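Side-chain contacts in uncharacterized protein (PDB 6ULO), which is of unknown function but has a domain related to the NADP-binding Rossmann group and is probably tethered to a membrane by a transmembrane helix: residues D54-H59 with Y278-I283; L63-V68 with P244-S249. All blocks are in the same frame, centred on the assembly; numbering follows the deposited sequence. Where two conformers were deposited one is given.

Contact 1 (D54-H59 with Y278-I283); sequences DLLIPH and YCVQKI
L56 and L55 reach from a 3-10 turn onto the strand 278-282, and the close-packed, buried part of the contact is where L56 meets V280. L56 turns its CD2 methyl against CG1 of V280 at 3.8 Å, the two side chains sliding past one another in opposite directions. V280 divides its two methyls, CG1 going to this leucine and CG2 to the imidazole of H59. Both L56 and V280 are buried, and L56 also reaches V252 of the neighbouring strand 249-255. The second leucine fits more loosely: L55 crosses Y278 at about a right angle, its CD1 lying 4.1 Å from CD2 of the aromatic ring and approaching it obliquely. The far end of that ring is fixed elsewhere, since the Y278 hydroxyl is hydrogen-bonded to the backbone N of R52. The strand alternates as a β-strand should: the side chains of Y278 and V280 leave the backbone toward the 3-10 turn and the short helix after it, while C279 leaves away from them. This strand lies within the mixed sheet, antiparallel to 249-255 and parallel to 315-318, so the contact lays the segment 54-59 over one face of a sheet in a domain grouped with the Rossmann folds. Toward solvent the contact is finished by H59, which like L55 is partly exposed. With CG set beside its own backbone N (chi1 -61°), its imidazole is brought over V280, whose CG2 makes a CH-pi contact 4.0 Å from the ring centroid, 22° off the ring normal. The methyl is displaced toward the rim, nearest ND1 at 3.7 Å. The carbonyl oxygen of L55, from the same segment, lies at the edge of the ring and in its plane. The H59 side chain also touches I315 and V317 of strand 315-318.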
# COMPACT_ATOMS: atom_id res chain seq x y z
N ASP A 54 -2.95 -5.16 12.20
CA ASP A 54 -2.24 -6.27 12.81
C ASP A 54 -2.93 -7.61 12.60
O ASP A 54 -2.27 -8.65 12.68
CB ASP A 54 -2.06 -6.03 14.32
CG ASP A 54 -3.36 -5.79 15.06
OD1 ASP A 54 -4.10 -4.82 14.73
OD2 ASP A 54 -3.66 -6.57 16.00
N LEU A 55 -4.24 -7.62 12.32
CA LEU A 55 -4.91 -8.89 12.01
C LEU A 55 -4.33 -9.55 10.77
O LEU A 55 -4.51 -10.75 10.57
CB LEU A 55 -6.40 -8.66 11.81
CG LEU A 55 -7.14 -8.17 13.06
CD1 LEU A 55 -8.57 -7.80 12.66
CD2 LEU A 55 -7.14 -9.24 14.16
N LEU A 56 -3.64 -8.78 9.93
CA LEU A 56 -3.06 -9.34 8.71
C LEU A 56 -1.77 -10.10 8.96
O LEU A 56 -1.36 -10.87 8.09
CB LEU A 56 -2.75 -8.20 7.74
CG LEU A 56 -3.95 -7.38 7.27
CD1 LEU A 56 -3.48 -6.20 6.47
CD2 LEU A 56 -4.95 -8.25 6.48
N ILE A 57 -1.09 -9.85 10.10
CA ILE A 57 0.25 -10.40 10.30
C ILE A 57 0.37 -11.88 9.96
O ILE A 57 1.26 -12.24 9.19
CB ILE A 57 0.78 -10.05 11.69
CG1 ILE A 57 0.97 -8.54 11.83
CG2 ILE A 57 2.11 -10.82 11.95
CD1 ILE A 57 1.23 -8.11 13.28
N PRO A 58 -0.46 -12.77 10.49
CA PRO A 58 -0.24 -14.20 10.20
C PRO A 58 -0.45 -14.56 8.75
O PRO A 58 0.10 -15.57 8.30
CB PRO A 58 -1.25 -14.93 11.10
CG PRO A 58 -2.14 -13.87 11.69
CD PRO A 58 -1.48 -12.54 11.53
N HIS A 59 -1.22 -13.76 8.02
CA HIS A 59 -1.45 -13.99 6.59
C HIS A 59 -0.33 -13.47 5.71
O HIS A 59 0.05 -14.14 4.74
CB HIS A 59 -2.77 -13.33 6.19
CG HIS A 59 -3.93 -13.90 6.92
ND1 HIS A 59 -4.47 -15.13 6.59
CD2 HIS A 59 -4.63 -13.45 7.99
CE1 HIS A 59 -5.45 -15.40 7.43
NE2 HIS A 59 -5.57 -14.40 8.28
N TYR A 278 -11.65 -6.89 7.55
CA TYR A 278 -10.45 -7.13 6.76
C TYR A 278 -10.63 -8.40 5.95
O TYR A 278 -11.36 -9.31 6.37
CB TYR A 278 -9.23 -7.24 7.72
CG TYR A 278 -9.00 -5.91 8.40
CD1 TYR A 278 -8.01 -5.04 7.95
CD2 TYR A 278 -9.80 -5.49 9.47
CE1 TYR A 278 -7.85 -3.79 8.54
CE2 TYR A 278 -9.66 -4.25 10.05
CZ TYR A 278 -8.67 -3.41 9.58
OH TYR A 278 -8.52 -2.17 10.14
N CYS A 279 -9.94 -8.50 4.83
CA CYS A 279 -10.11 -9.66 3.97
C CYS A 279 -8.81 -9.94 3.21
O CYS A 279 -8.20 -9.03 2.64
CB CYS A 279 -11.26 -9.42 3.01
SG CYS A 279 -11.60 -10.76 1.85
N VAL A 280 -8.40 -11.21 3.21
CA VAL A 280 -7.32 -11.67 2.34
C VAL A 280 -7.86 -12.73 1.38
O VAL A 280 -8.88 -13.38 1.64
CB VAL A 280 -6.09 -12.19 3.13
CG1 VAL A 280 -5.56 -11.08 3.98
CG2 VAL A 280 -6.47 -13.39 3.97
N GLN A 281 -7.15 -12.91 0.27
CA GLN A 281 -7.61 -13.80 -0.79
C GLN A 281 -6.41 -14.07 -1.67
O GLN A 281 -5.74 -13.13 -2.09
CB GLN A 281 -8.70 -13.11 -1.61
CG GLN A 281 -9.16 -13.86 -2.84
CD GLN A 281 -10.30 -13.17 -3.57
OE1 GLN A 281 -10.54 -11.96 -3.38
NE2 GLN A 281 -11.03 -13.93 -4.39
N LYS A 282 -6.13 -15.32 -1.99
CA LYS A 282 -5.02 -15.55 -2.92
C LYS A 282 -5.27 -14.83 -4.23
O LYS A 282 -6.40 -14.82 -4.75
CB LYS A 282 -4.82 -17.06 -3.16
CG LYS A 282 -4.08 -17.77 -2.01
CD LYS A 282 -3.84 -19.24 -2.30
CE LYS A 282 -2.92 -19.86 -1.26
NZ LYS A 282 -2.71 -21.31 -1.49
N ILE A 283 -4.22 -14.20 -4.79
CA ILE A 283 -4.42 -13.51 -6.07
C ILE A 283 -4.87 -14.47 -7.16
O ILE A 283 -5.72 -14.13 -7.99
CB ILE A 283 -3.17 -12.72 -6.50
CG1 ILE A 283 -2.69 -11.78 -5.42
CG2 ILE A 283 -3.49 -11.91 -7.72
CD1 ILE A 283 -1.45 -10.97 -5.80

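Contact 2 (L63-V68 with P244-S249); sequences LGNVYV and PVSESS
L63, S248 and N65 have the most surface buried here, and they meet round a single bound water. L63 supplies the apolar part: its CD2 methyl sits 3.6 Å from both the carbonyl oxygen and OG of S248, resting on the polar side of a serine without any directed bond. The same leucine also touches I220 of strand 218-222. S248 belongs to the type I β-turn that runs from S246 to S249 and is closed by a backbone bond from S249 N to S246 O; here the chain turns a corner before entering strand 249-255. The chi1 of S248, 62°, sets its hydroxyl between its own backbone N and carbonyl carbon, where it meets the leucine methyl and also the water: S248 OG to the water oxygen is 3.0 Å. N65 comes from the other segment, just before strand 66-69 of the parallel half of this Rossmann-like sheet. Its ND2 stands 3.6 Å from OG of S246 without a direct hydrogen bond and instead donates one N-H to the water, 3.1 Å away. The water in turn donates to the backbone O of L63 at 2.8 Å. Its fourth partner, OG of S246, is only 2.5 Å away, so short that this link is doubtful in detail. As modelled, the site is not tetrahedral, L63 O and S246 OG subtending about 151° at the water. If all four bonds form at once, one hydroxyl would probably donate to the water and the other accept from it; which does which is not settled. Even without the S246 link, N65 and L63 O on one side and S248 on the other imply that the polar link between the segments is water-mediated, with no direct hydrogen bond.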
# COMPACT_ATOMS: atom_id res chain seq x y z
N LEU A 63 5.66 -13.31 3.09
CA LEU A 63 5.25 -13.66 1.72
C LEU A 63 6.28 -13.25 0.67
O LEU A 63 6.36 -13.88 -0.39
CB LEU A 63 3.90 -13.04 1.39
CG LEU A 63 2.70 -13.71 2.02
CD1 LEU A 63 1.46 -12.97 1.57
CD2 LEU A 63 2.61 -15.17 1.65
N GLY A 64 7.03 -12.17 0.92
CA GLY A 64 8.10 -11.74 0.04
C GLY A 64 7.55 -11.33 -1.32
O GLY A 64 6.39 -10.91 -1.47
N ASN A 65 8.40 -11.47 -2.34
CA ASN A 65 8.06 -11.06 -3.70
C ASN A 65 7.74 -9.57 -3.77
O ASN A 65 8.13 -8.82 -2.86
CB ASN A 65 6.96 -11.95 -4.28
CG ASN A 65 7.46 -13.37 -4.50
OD1 ASN A 65 8.44 -13.58 -5.21
ND2 ASN A 65 6.83 -14.33 -3.88
N VAL A 66 7.08 -9.12 -4.83
CA VAL A 66 6.85 -7.68 -5.01
C VAL A 66 5.57 -7.26 -4.29
O VAL A 66 4.59 -8.01 -4.22
CB VAL A 66 6.86 -7.32 -6.51
CG1 VAL A 66 6.54 -5.84 -6.75
CG2 VAL A 66 8.22 -7.69 -7.11
N TYR A 67 5.54 -6.03 -3.78
CA TYR A 67 4.36 -5.46 -3.14
C TYR A 67 3.79 -4.40 -4.07
O TYR A 67 4.55 -3.57 -4.58
CB TYR A 67 4.80 -4.79 -1.82
CG TYR A 67 3.64 -4.26 -1.02
CD1 TYR A 67 3.15 -4.97 0.05
CD2 TYR A 67 3.01 -3.07 -1.36
CE1 TYR A 67 2.06 -4.51 0.79
CE2 TYR A 67 1.92 -2.60 -0.63
CZ TYR A 67 1.46 -3.35 0.45
OH TYR A 67 0.38 -2.92 1.19
N VAL A 68 2.45 -4.39 -4.27
CA VAL A 68 1.76 -3.30 -4.98
C VAL A 68 0.63 -2.81 -4.09
O VAL A 68 -0.16 -3.62 -3.60
CB VAL A 68 1.17 -3.79 -6.31
CG1 VAL A 68 0.43 -2.65 -7.01
CG2 VAL A 68 2.29 -4.42 -7.16
N PRO A 244 1.96 -11.40 -12.82
CA PRO A 244 2.62 -12.65 -12.43
C PRO A 244 2.56 -12.78 -10.91
O PRO A 244 2.80 -11.81 -10.19
CB PRO A 244 4.06 -12.44 -12.92
CG PRO A 244 4.26 -10.96 -12.82
CD PRO A 244 2.92 -10.32 -13.12
N VAL A 245 2.17 -13.97 -10.43
CA VAL A 245 1.92 -14.16 -9.01
C VAL A 245 2.54 -15.47 -8.54
O VAL A 245 2.82 -16.37 -9.33
CB VAL A 245 0.41 -14.13 -8.67
CG1 VAL A 245 -0.19 -12.82 -9.11
CG2 VAL A 245 -0.31 -15.28 -9.36
N SER A 246 2.82 -15.53 -7.24
CA SER A 246 3.24 -16.74 -6.55
C SER A 246 2.01 -17.50 -6.07
O SER A 246 0.91 -16.94 -5.95
CB SER A 246 4.14 -16.38 -5.35
OG SER A 246 3.49 -15.60 -4.35
N GLU A 247 2.20 -18.79 -5.77
CA GLU A 247 1.11 -19.60 -5.22
C GLU A 247 0.54 -18.98 -3.95
O GLU A 247 -0.67 -19.06 -3.69
CB GLU A 247 1.62 -21.02 -4.93
CG GLU A 247 0.54 -22.00 -4.50
CD GLU A 247 0.15 -21.92 -3.02
OE1 GLU A 247 0.98 -21.47 -2.19
OE2 GLU A 247 -0.99 -22.33 -2.68
N SER A 248 1.40 -18.37 -3.14
CA SER A 248 0.99 -17.85 -1.84
C SER A 248 0.57 -16.39 -1.89
O SER A 248 0.10 -15.86 -0.89
CB SER A 248 2.13 -18.00 -0.84
OG SER A 248 3.24 -17.24 -1.28
N SER A 249 0.67 -15.74 -3.04
CA SER A 249 0.42 -14.31 -3.17
C SER A 249 -1.00 -13.96 -2.72
O SER A 249 -1.95 -14.70 -3.04
CB SER A 249 0.57 -13.89 -4.64
OG SER A 249 1.84 -14.24 -5.16
O HOH W 1 4.29 -14.62 -2.16

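Contact 1 is a buried contact and contact 2 a surface one, their centres about 13 Å apart. Both reach the same sheet: contact 1 covers strand 277-282, whereas contact 2 joins the start of strand 66-69 to the turn that leads into strand 249-255, the antiparallel neighbour of 277-282. The chemistry differs with depth: methyl, aromatic and CH-pi packing with no hydrogen bond across contact 1, serines, an amide and water in contact 2. The two meet where strand 277-282 ends. I283 N lies 2.9 Å from S249 O in a probable hydrogen bond, I283 CG2 packs on V245 CG1, and K282 pairs with E247 in a salt bridge modelled unusually short, hence doubtful in detail.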